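Local coordinates for protein beta-L-arabinobiosidase (Bacteroides thetaiotaomicron, PDB 5MQR) that probably hydrolyses arabinose-containing linkages of plant pectin, joining sialidase-like beta-propeller and carbohydrate-binding-like parts to a glycoside hydrolase domain in one long chain, at residues E444-P455 with G595-A605; G691-R699 with E1011-S1019. All blocks are in the same frame, centred on the assembly; numbering follows the deposited sequence.

In the fold
Contacts 1 and 2 lie on opposite sides of the chain's centre, with centres about 66 Å apart and nearest atoms about 44 Å apart, and they share no strand or helix. They follow one another along the chain: residues 444-455 and 595-605 have met before residues 691-699 begin. Contact 1 pairs two strands of an antiparallel sheet associated with the sialidase-like carbohydrate-binding family; the residues between its segments include many in strands and none in helices. Contact 2 joins two largely irregular segments across 311 residues rich in helix, its second segment belonging to the MGH1-like glycoside hydrolase family region. Each therefore holds its own part together, one built of strands and carrying calcium, the other mostly helical.

Contact 1. Residues E444-P455 with G595-A605. With CA (calcium ion), chain J.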
loop_
_atom_site.group_PDB
_atom_site.type_symbol
_atom_site.label_atom_id
_atom_site.label_comp_id
_atom_site.label_asym_id
_atom_site.label_seq_id
_atom_site.Cartn_x
_atom_site.Cartn_y
_atom_site.Cartn_z
ATOM N N GLU A 444 -3.806 -4.772 -29.114
ATOM C CA GLU A 444 -3.356 -4.967 -30.473
ATOM C C GLU A 444 -1.915 -4.474 -30.531
ATOM O O GLU A 444 -1.632 -3.335 -30.914
ATOM C CB GLU A 444 -4.265 -4.206 -31.444
ATOM C CG GLU A 444 -3.917 -4.343 -32.925
ATOM C CD GLU A 444 -4.746 -3.404 -33.791
ATOM O OE1 GLU A 444 -5.941 -3.682 -33.999
ATOM O OE2 GLU A 444 -4.215 -2.362 -34.259
ATOM N N GLY A 445 -1.006 -5.359 -30.126
ATOM C CA GLY A 445 0.416 -5.039 -30.051
ATOM C C GLY A 445 0.673 -3.921 -29.054
ATOM O O GLY A 445 0.357 -4.060 -27.868
ATOM N N GLU A 446 1.179 -2.797 -29.561
ATOM C CA GLU A 446 1.539 -1.625 -28.741
ATOM C C GLU A 446 0.279 -0.861 -28.261
ATOM O O GLU A 446 0.377 0.009 -27.398
ATOM C CB GLU A 446 2.498 -0.688 -29.541
ATOM C CG GLU A 446 1.790 0.214 -30.569
ATOM C CD GLU A 446 2.681 0.794 -31.682
ATOM O OE1 GLU A 446 3.226 -0.017 -32.468
ATOM O OE2 GLU A 446 2.787 2.060 -31.825
ATOM N N TRP A 447 -0.880 -1.175 -28.842
ATOM C CA TRP A 447 -2.099 -0.416 -28.641
ATOM C C TRP A 447 -3.095 -1.070 -27.663
ATOM O O TRP A 447 -3.427 -2.267 -27.780
ATOM C CB TRP A 447 -2.825 -0.229 -29.972
ATOM C CG TRP A 447 -2.075 0.509 -31.059
ATOM C CD1 TRP A 447 -1.589 -0.022 -32.214
ATOM C CD2 TRP A 447 -1.816 1.908 -31.123
ATOM N NE1 TRP A 447 -0.999 0.945 -32.969
ATOM C CE2 TRP A 447 -1.120 2.146 -32.327
ATOM C CE3 TRP A 447 -2.059 2.980 -30.259
ATOM C CZ2 TRP A 447 -0.680 3.419 -32.705
ATOM C CZ3 TRP A 447 -1.636 4.249 -30.635
ATOM C CH2 TRP A 447 -0.960 4.456 -31.855
ATOM N N LEU A 448 -3.585 -0.263 -26.731
ATOM C CA LEU A 448 -4.814 -0.568 -26.007
ATOM C C LEU A 448 -5.961 -0.060 -26.873
ATOM O O LEU A 448 -6.010 1.135 -27.176
ATOM C CB LEU A 448 -4.829 0.126 -24.658
ATOM C CG LEU A 448 -6.054 -0.104 -23.767
ATOM C CD1 LEU A 448 -6.321 -1.581 -23.481
ATOM C CD2 LEU A 448 -5.842 0.648 -22.471
ATOM N N LYS A 449 -6.854 -0.955 -27.294
ATOM C CA LYS A 449 -7.904 -0.612 -28.270
ATOM C C LYS A 449 -9.262 -0.579 -27.606
ATOM O O LYS A 449 -9.598 -1.464 -26.836
ATOM C CB LYS A 449 -7.945 -1.617 -29.418
ATOM C CG LYS A 449 -8.666 -1.131 -30.673
ATOM C CD LYS A 449 -9.018 -2.204 -31.710
ATOM C CE LYS A 449 -8.140 -3.430 -31.666
ATOM N NZ LYS A 449 -8.194 -4.266 -32.870
ATOM N N LEU A 450 -10.019 0.467 -27.933
ATOM C CA LEU A 450 -11.386 0.623 -27.538
ATOM C C LEU A 450 -12.226 0.535 -28.809
ATOM O O LEU A 450 -12.014 1.318 -29.732
ATOM C CB LEU A 450 -11.574 1.990 -26.900
ATOM C CG LEU A 450 -10.893 2.161 -25.539
ATOM C CD1 LEU A 450 -9.392 2.253 -25.665
ATOM C CD2 LEU A 450 -11.410 3.419 -24.856
ATOM N N GLN A 451 -13.165 -0.410 -28.852
ATOM C CA GLN A 451 -14.130 -0.515 -29.946
ATOM C C GLN A 451 -15.534 -0.252 -29.406
ATOM O O GLN A 451 -15.781 -0.464 -28.232
ATOM C CB GLN A 451 -14.057 -1.882 -30.597
ATOM C CG GLN A 451 -12.758 -2.148 -31.339
ATOM C CD GLN A 451 -12.642 -3.582 -31.844
ATOM O OE1 GLN A 451 -12.759 -4.540 -31.073
ATOM N NE2 GLN A 451 -12.402 -3.737 -33.138
ATOM N N ASP A 452 -16.422 0.260 -30.267
ATOM C CA ASP A 452 -17.778 0.639 -29.894
ATOM C C ASP A 452 -18.752 0.554 -31.103
ATOM O O ASP A 452 -18.707 1.397 -32.024
ATOM C CB ASP A 452 -17.768 2.060 -29.323
ATOM C CG ASP A 452 -19.088 2.461 -28.647
ATOM O OD1 ASP A 452 -20.142 1.837 -28.854
ATOM O OD2 ASP A 452 -19.093 3.466 -27.915
ATOM N N LYS A 453 -19.622 -0.454 -31.076
ATOM C CA LYS A 453 -20.743 -0.533 -32.006
ATOM C C LYS A 453 -22.058 -0.605 -31.257
ATOM O O LYS A 453 -23.061 -1.006 -31.829
ATOM C CB LYS A 453 -20.600 -1.728 -32.956
ATOM C CG LYS A 453 -20.629 -3.067 -32.249
ATOM C CD LYS A 453 -20.631 -4.228 -33.222
ATOM C CE LYS A 453 -19.319 -4.395 -33.950
ATOM N NZ LYS A 453 -19.190 -5.818 -34.382
ATOM N N ASP A 454 -22.057 -0.173 -30.002
ATOM C CA ASP A 454 -23.204 -0.327 -29.137
ATOM C C ASP A 454 -23.877 1.019 -29.017
ATOM O O ASP A 454 -23.286 1.929 -28.464
ATOM C CB ASP A 454 -22.767 -0.816 -27.744
ATOM C CG ASP A 454 -23.951 -1.305 -26.888
ATOM O OD1 ASP A 454 -25.091 -0.806 -27.088
ATOM O OD2 ASP A 454 -23.739 -2.227 -26.044
ATOM N N PRO A 455 -25.140 1.143 -29.469
ATOM C CA PRO A 455 -25.854 2.415 -29.303
ATOM C C PRO A 455 -26.189 2.786 -27.884
ATOM O O PRO A 455 -26.587 3.926 -27.644
ATOM C CB PRO A 455 -27.181 2.186 -30.047
ATOM C CG PRO A 455 -26.940 0.996 -30.912
ATOM C CD PRO A 455 -25.983 0.145 -30.147
ATOM N N GLY A 595 -30.544 -2.839 -32.123
ATOM C CA GLY A 595 -29.721 -2.348 -33.246
ATOM C C GLY A 595 -28.269 -2.078 -32.857
ATOM O O GLY A 595 -27.917 -2.141 -31.675
ATOM N N GLN A 596 -27.455 -1.773 -33.872
ATOM C CA GLN A 596 -26.045 -1.422 -33.752
ATOM C C GLN A 596 -25.782 0.009 -34.213
ATOM O O GLN A 596 -26.566 0.573 -34.967
ATOM C CB GLN A 596 -25.194 -2.301 -34.651
ATOM C CG GLN A 596 -25.000 -3.728 -34.200
ATOM C CD GLN A 596 -24.209 -4.509 -35.235
ATOM O OE1 GLN A 596 -23.196 -4.035 -35.753
ATOM N NE2 GLN A 596 -24.671 -5.700 -35.554
ATOM N N GLU A 597 -24.661 0.566 -33.744
ATOM C CA GLU A 597 -24.100 1.852 -34.187
ATOM C C GLU A 597 -23.019 1.437 -35.150
ATOM O O GLU A 597 -22.413 0.385 -34.956
ATOM C CB GLU A 597 -23.376 2.615 -33.027
ATOM C CG GLU A 597 -24.150 3.723 -32.338
ATOM C CD GLU A 597 -23.355 4.457 -31.212
ATOM O OE1 GLU A 597 -22.274 4.003 -30.643
ATOM O OE2 GLU A 597 -23.867 5.568 -30.896
ATOM N N PRO A 598 -22.680 2.287 -36.121
ATOM C CA PRO A 598 -21.485 1.955 -36.925
ATOM C C PRO A 598 -20.221 1.965 -36.060
ATOM O O PRO A 598 -20.083 2.804 -35.174
ATOM C CB PRO A 598 -21.429 3.073 -37.988
ATOM C CG PRO A 598 -22.793 3.715 -37.964
ATOM C CD PRO A 598 -23.295 3.556 -36.545
ATOM N N LEU A 599 -19.307 1.047 -36.340
ATOM C CA LEU A 599 -18.136 0.826 -35.493
ATOM C C LEU A 599 -17.247 2.055 -35.385
ATOM O O LEU A 599 -16.894 2.643 -36.401
ATOM C CB LEU A 599 -17.309 -0.321 -36.062
ATOM C CG LEU A 599 -16.071 -0.759 -35.271
ATOM C CD1 LEU A 599 -16.471 -1.307 -33.895
ATOM C CD2 LEU A 599 -15.311 -1.788 -36.116
ATOM N N ALA A 600 -16.894 2.425 -34.151
ATOM C CA ALA A 600 -15.862 3.422 -33.881
ATOM C C ALA A 600 -14.763 2.740 -33.103
ATOM O O ALA A 600 -15.050 1.975 -32.163
ATOM C CB ALA A 600 -16.423 4.586 -33.076
ATOM N N GLU A 601 -13.514 3.012 -33.498
ATOM C CA GLU A 601 -12.328 2.484 -32.838
ATOM C C GLU A 601 -11.417 3.627 -32.397
ATOM O O GLU A 601 -11.258 4.611 -33.112
ATOM C CB GLU A 601 -11.502 1.592 -33.784
ATOM C CG GLU A 601 -12.278 0.525 -34.538
ATOM C CD GLU A 601 -11.364 -0.542 -35.122
ATOM O OE1 GLU A 601 -10.423 -0.201 -35.881
ATOM O OE2 GLU A 601 -11.578 -1.723 -34.813
ATOM N N TYR A 602 -10.775 3.446 -31.245
ATOM C CA TYR A 602 -9.683 4.317 -30.780
ATOM C C TYR A 602 -8.573 3.466 -30.205
ATOM O O TYR A 602 -8.820 2.409 -29.631
ATOM C CB TYR A 602 -10.184 5.303 -29.727
ATOM C CG TYR A 602 -11.359 6.101 -30.218
ATOM C CD1 TYR A 602 -11.175 7.244 -30.989
ATOM C CD2 TYR A 602 -12.670 5.667 -29.980
ATOM C CE1 TYR A 602 -12.263 7.966 -31.479
ATOM C CE2 TYR A 602 -13.756 6.377 -30.481
ATOM C CZ TYR A 602 -13.547 7.528 -31.212
ATOM O OH TYR A 602 -14.623 8.228 -31.682
ATOM N N ARG A 603 -7.347 3.937 -30.353
ATOM C CA ARG A 603 -6.190 3.237 -29.841
ATOM C C ARG A 603 -5.271 4.173 -29.038
ATOM O O ARG A 603 -5.028 5.309 -29.451
ATOM C CB ARG A 603 -5.417 2.669 -31.000
ATOM C CG ARG A 603 -6.111 1.528 -31.699
ATOM C CD ARG A 603 -5.320 1.185 -32.937
ATOM N NE ARG A 603 -5.847 0.027 -33.627
ATOM C CZ ARG A 603 -6.932 0.017 -34.391
ATOM N NH1 ARG A 603 -7.672 1.105 -34.558
ATOM N NH2 ARG A 603 -7.294 -1.109 -34.981
ATOM N N ILE A 604 -4.761 3.697 -27.901
ATOM C CA ILE A 604 -3.744 4.448 -27.157
ATOM C C ILE A 604 -2.525 3.576 -26.890
ATOM O O ILE A 604 -2.616 2.356 -26.855
ATOM C CB ILE A 604 -4.287 5.101 -25.862
ATOM C CG1 ILE A 604 -4.863 4.053 -24.911
ATOM C CG2 ILE A 604 -5.365 6.124 -26.210
ATOM C CD1 ILE A 604 -5.276 4.605 -23.556
ATOM N N ALA A 605 -1.384 4.238 -26.749
ATOM C CA ALA A 605 -0.121 3.587 -26.487
ATOM C C ALA A 605 0.813 4.490 -25.679
ATOM O O ALA A 605 0.702 5.709 -25.723
ATOM C CB ALA A 605 0.550 3.210 -27.804
HETATM CA CA CA J . -21.654 3.576 -28.037
HETATM O O HOH W 1 -19.550 4.050 -31.468
HETATM O O HOH W 2 -20.766 -5.790 -36.498
HETATM O O HOH W 3 -23.676 4.707 -27.202
HETATM O O HOH W 4 -20.937 5.744 -27.211
#
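Leu-448, Leu-450 and Asp-452 pair with Ile-604, Tyr-602 and Ala-600 as antiparallel hydrogen-bonded pairs, joining strand 447-452 to strand 600-605. Arg-603 reaches across the face of the sheet that also carries Lys-449, Gln-451 and Glu-601. Its CB lies over the Trp-447 ring, 3.5 Å from Trp-447 CE3. CG runs beside the Lys-449 chain, and CD makes a CH-pi contact over the tryptophan's five-membered ring, 3.9 Å from the centroid. With CG anti to the carbonyl carbon (chi1 -70°) and the chain extended to NE, the guanidinium passes the indole and arrives side-on at Glu-444. There NE donates to Glu-444 OE2 at 3.0 Å from above the carboxylate plane, while NH2 meets Glu-444 OE1 on its syn side at 3.1 Å. Lys-449 NZ approaches that same OE1 on the anti side, 2.6 Å away. At the tip, NH1 and NH2 make weak bonds to Glu-601 OE1. Glu-601 OE2 takes a 2.7 Å bond from Gln-451 NE2.

At the far end of the pairing the two segments meet again at a calcium ion. Asp-452 binds it through both carboxylate oxygens, Glu-597 OE1 lies 2.7 Å from the metal, and Asp-454 O is 2.4 Å from it; Asp-457 O and two waters complete the site. Asp-452 OD1 also accepts from Asp-454 N in an Asx turn, and Thr-571 holds OD2, so both oxygens have a hydrogen-bond partner besides the metal. Glu-597 N donates to Lys-453 O, drawing the loops together beside the metal. The chemistry implies two electrostatic fastenings on one strand pair: a mixed-charge network near the hairpin turn, where Glu-444 probably offsets the closeness of Lys-449 and Arg-603, and a calcium that likely keeps the gathered carboxylates ionised.

Contact 2. Residues G691-R699 with E1011-S1019; sequences GMTEFLVQR and ERSRYYNHS
Glu-694 and Asn-1017 bring the two segments together, their CA atoms 4.7 Å apart and Asn-1017 N donating to Glu-694 O, just after a type II turn from Ser-1013 to Tyr-1016. Asn-1017 adds a second bond, from ND2 to Thr-693 O at 2.9 Å. The Phe-695 ring is sandwiched: Tyr-1016 presents an edge to one face in a T-shaped stack, planes 56° apart, with CE1 over the ring centre; NE of Arg-699, whose main polar partner is Tyr-701, lies over the opposite face, toward the rim. A chi1 of -158° sets the Tyr-1016 ring beside its carbonyl carbon, and OH comes within 2.6 Å of Glu-694 OE2, a contact of weak hydrogen-bond geometry. Replacing Phe-695 by alanine removes this ring and is likely to open a gap between Tyr-1016 and Arg-699. Arg-1012 O meets the phenylalanine's edge; one water bridges it to Val-697 N, and a second reaches Leu-696 N weakly. Arg-699 NH1 lies over one face of the Arg-1012 guanidinium, like charges brought close, and Arg-1012 NE is salt-bridged to Glu-996. Helix 666-680 touches Tyr-1015, Asn-1017 and selenomethionine Met-692, which also packs on helix 712-719, while strand 683-684 pairs with 691-692.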
loop_
_atom_site.group_PDB
_atom_site.type_symbol
_atom_site.label_atom_id
_atom_site.label_comp_id
_atom_site.label_asym_id
_atom_site.label_seq_id
_atom_site.Cartn_x
_atom_site.Cartn_y
_atom_site.Cartn_z
ATOM N N GLY A 691 27.255 26.424 5.752
ATOM C CA GLY A 691 27.964 25.800 6.853
ATOM C C GLY A 691 26.944 25.106 7.730
ATOM O O GLY A 691 25.739 25.352 7.571
HETATM N N MSE A 692 27.421 24.225 8.619
HETATM C CA MSE A 692 26.586 23.572 9.635
HETATM C C MSE A 692 27.153 23.798 11.018
HETATM O O MSE A 692 28.256 23.328 11.351
HETATM C CB MSE A 692 26.361 22.082 9.371
HETATM C CG MSE A 692 25.531 21.432 10.467
HETATM SE SE MSE A 692 24.657 19.791 9.810
HETATM C CE MSE A 692 23.083 20.533 8.863
ATOM N N THR A 693 26.365 24.488 11.843
ATOM C CA THR A 693 26.696 24.760 13.225
ATOM C C THR A 693 26.383 23.588 14.170
ATOM O O THR A 693 25.689 22.617 13.799
ATOM C CB THR A 693 25.925 26.001 13.714
ATOM O OG1 THR A 693 24.533 25.820 13.446
ATOM C CG2 THR A 693 26.402 27.267 12.987
ATOM N N GLU A 694 26.928 23.709 15.384
ATOM C CA GLU A 694 26.714 22.796 16.507
ATOM C C GLU A 694 25.846 23.515 17.571
ATOM O O GLU A 694 24.733 23.036 17.904
ATOM C CB GLU A 694 28.073 22.354 17.087
ATOM C CG GLU A 694 28.013 21.452 18.307
ATOM C CD GLU A 694 29.332 21.338 19.064
ATOM O OE1 GLU A 694 30.284 20.708 18.571
ATOM O OE2 GLU A 694 29.390 21.827 20.204
ATOM N N PHE A 695 26.381 24.636 18.092
ATOM C CA PHE A 695 25.650 25.584 18.930
ATOM C C PHE A 695 25.085 26.656 18.015
ATOM O O PHE A 695 25.799 27.141 17.121
ATOM C CB PHE A 695 26.581 26.315 19.894
ATOM C CG PHE A 695 26.955 25.538 21.128
ATOM C CD1 PHE A 695 26.122 25.528 22.228
ATOM C CD2 PHE A 695 28.167 24.884 21.208
ATOM C CE1 PHE A 695 26.476 24.859 23.391
ATOM C CE2 PHE A 695 28.535 24.204 22.355
ATOM C CZ PHE A 695 27.685 24.197 23.456
ATOM N N LEU A 696 23.838 27.064 18.249
ATOM C CA LEU A 696 23.281 28.248 17.563
ATOM C C LEU A 696 23.884 29.536 18.133
ATOM O O LEU A 696 24.240 30.430 17.379
ATOM C CB LEU A 696 21.760 28.316 17.652
ATOM C CG LEU A 696 20.992 27.159 17.023
ATOM C CD1 LEU A 696 19.506 27.372 17.268
ATOM C CD2 LEU A 696 21.258 27.044 15.536
ATOM N N VAL A 697 24.006 29.606 19.457
ATOM C CA VAL A 697 24.656 30.738 20.106
ATOM C C VAL A 697 26.143 30.850 19.720
ATOM O O VAL A 697 26.790 29.853 19.373
ATOM C CB VAL A 697 24.527 30.704 21.653
ATOM C CG1 VAL A 697 23.057 30.702 22.091
ATOM C CG2 VAL A 697 25.326 29.544 22.249
ATOM N N GLN A 698 26.651 32.082 19.764
ATOM C CA GLN A 698 28.005 32.401 19.318
ATOM C C GLN A 698 29.015 31.878 20.327
ATOM O O GLN A 698 29.073 32.386 21.435
ATOM C CB GLN A 698 28.181 33.922 19.187
ATOM C CG GLN A 698 29.591 34.396 18.834
ATOM C CD GLN A 698 29.921 34.123 17.392
ATOM O OE1 GLN A 698 30.787 33.277 17.065
ATOM N NE2 GLN A 698 29.212 34.821 16.498
ATOM N N ARG A 699 29.835 30.906 19.944
ATOM C CA ARG A 699 30.864 30.377 20.862
ATOM C C ARG A 699 32.228 31.058 20.650
ATOM O O ARG A 699 32.611 31.348 19.529
ATOM C CB ARG A 699 30.964 28.856 20.733
ATOM C CG ARG A 699 29.607 28.166 20.877
ATOM C CD ARG A 699 29.077 28.224 22.296
ATOM N NE ARG A 699 29.774 27.281 23.158
ATOM C CZ ARG A 699 29.795 27.320 24.492
ATOM N NH1 ARG A 699 29.177 28.281 25.174
ATOM N NH2 ARG A 699 30.456 26.390 25.157
ATOM N N GLU A 1011 19.881 29.167 27.221
ATOM C CA GLU A 1011 19.655 29.264 25.785
ATOM C C GLU A 1011 20.609 28.417 24.952
ATOM O O GLU A 1011 20.209 27.844 23.939
ATOM C CB GLU A 1011 19.747 30.724 25.329
ATOM C CG GLU A 1011 19.308 30.891 23.886
ATOM C CD GLU A 1011 19.362 32.302 23.373
ATOM O OE1 GLU A 1011 19.592 33.258 24.151
ATOM O OE2 GLU A 1011 19.170 32.433 22.145
ATOM N N ARG A 1012 21.862 28.387 25.354
ATOM C CA ARG A 1012 22.892 27.635 24.627
ATOM C C ARG A 1012 22.528 26.183 24.239
ATOM O O ARG A 1012 22.941 25.701 23.173
ATOM C CB ARG A 1012 24.192 27.609 25.427
ATOM C CG ARG A 1012 24.081 26.970 26.808
ATOM C CD ARG A 1012 25.432 27.013 27.529
ATOM N NE ARG A 1012 26.247 25.842 27.220
ATOM C CZ ARG A 1012 27.514 25.681 27.587
ATOM N NH1 ARG A 1012 28.176 26.628 28.265
ATOM N NH2 ARG A 1012 28.134 24.550 27.283
ATOM N N SER A 1013 21.802 25.488 25.119
ATOM C CA SER A 1013 21.484 24.078 24.900
ATOM C C SER A 1013 20.381 23.848 23.874
ATOM O O SER A 1013 20.262 22.742 23.343
ATOM C CB SER A 1013 21.059 23.413 26.197
ATOM O OG SER A 1013 22.157 23.299 27.045
ATOM N N ARG A 1014 19.556 24.862 23.636
ATOM C CA ARG A 1014 18.369 24.687 22.808
ATOM C C ARG A 1014 18.754 24.309 21.393
ATOM O O ARG A 1014 19.583 24.988 20.789
ATOM C CB ARG A 1014 17.519 25.954 22.796
ATOM C CG ARG A 1014 16.873 26.266 24.124
ATOM C CD ARG A 1014 16.104 27.569 24.073
ATOM N NE ARG A 1014 14.982 27.489 23.133
ATOM C CZ ARG A 1014 14.231 28.528 22.758
ATOM N NH1 ARG A 1014 14.463 29.745 23.265
ATOM N NH2 ARG A 1014 13.231 28.348 21.889
ATOM N N TYR A 1015 18.155 23.230 20.893
ATOM C CA TYR A 1015 18.356 22.754 19.518
ATOM C C TYR A 1015 19.803 22.328 19.244
ATOM O O TYR A 1015 20.296 22.515 18.136
ATOM C CB TYR A 1015 17.908 23.821 18.485
ATOM C CG TYR A 1015 16.590 24.493 18.842
ATOM C CD1 TYR A 1015 15.413 23.745 18.991
ATOM C CD2 TYR A 1015 16.521 25.860 19.049
ATOM C CE1 TYR A 1015 14.215 24.340 19.346
ATOM C CE2 TYR A 1015 15.315 26.465 19.395
ATOM C CZ TYR A 1015 14.172 25.696 19.549
ATOM O OH TYR A 1015 12.998 26.323 19.888
ATOM N N TYR A 1016 20.472 21.733 20.231
ATOM C CA TYR A 1016 21.861 21.335 20.075
ATOM C C TYR A 1016 22.031 20.279 18.965
ATOM O O TYR A 1016 21.267 19.324 18.848
ATOM C CB TYR A 1016 22.391 20.820 21.413
ATOM C CG TYR A 1016 23.891 20.832 21.604
ATOM C CD1 TYR A 1016 24.663 21.976 21.305
ATOM C CD2 TYR A 1016 24.549 19.725 22.143
ATOM C CE1 TYR A 1016 26.023 21.979 21.496
ATOM C CE2 TYR A 1016 25.905 19.752 22.362
ATOM C CZ TYR A 1016 26.638 20.875 22.019
ATOM O OH TYR A 1016 28.002 20.892 22.213
ATOM N N ASN A 1017 23.053 20.473 18.156
ATOM C CA ASN A 1017 23.317 19.632 17.005
ATOM C C ASN A 1017 24.686 18.985 17.158
ATOM O O ASN A 1017 25.686 19.485 16.646
ATOM C CB ASN A 1017 23.239 20.472 15.730
ATOM C CG ASN A 1017 23.463 19.644 14.485
ATOM O OD1 ASN A 1017 23.186 18.426 14.478
ATOM N ND2 ASN A 1017 24.007 20.272 13.438
ATOM N N HIS A 1018 24.683 17.859 17.859
ATOM C CA HIS A 1018 25.873 17.252 18.411
ATOM C C HIS A 1018 25.676 15.745 18.515
ATOM O O HIS A 1018 26.268 15.083 19.352
ATOM C CB HIS A 1018 26.042 17.872 19.804
ATOM C CG HIS A 1018 27.357 17.639 20.457
ATOM N ND1 HIS A 1018 27.461 16.997 21.671
ATOM C CD2 HIS A 1018 28.608 18.050 20.140
ATOM C CE1 HIS A 1018 28.725 16.985 22.056
ATOM N NE2 HIS A 1018 29.443 17.610 21.144
ATOM N N SER A 1019 24.867 15.196 17.624
ATOM C CA SER A 1019 24.427 13.812 17.720
ATOM C C SER A 1019 23.652 13.465 16.472
ATOM O O SER A 1019 23.284 14.339 15.677
ATOM C CB SER A 1019 23.484 13.605 18.930
ATOM O OG SER A 1019 22.277 14.363 18.782
HETATM O O HOH W 5 22.224 24.841 20.223
HETATM O O HOH W 6 22.845 27.312 21.098
#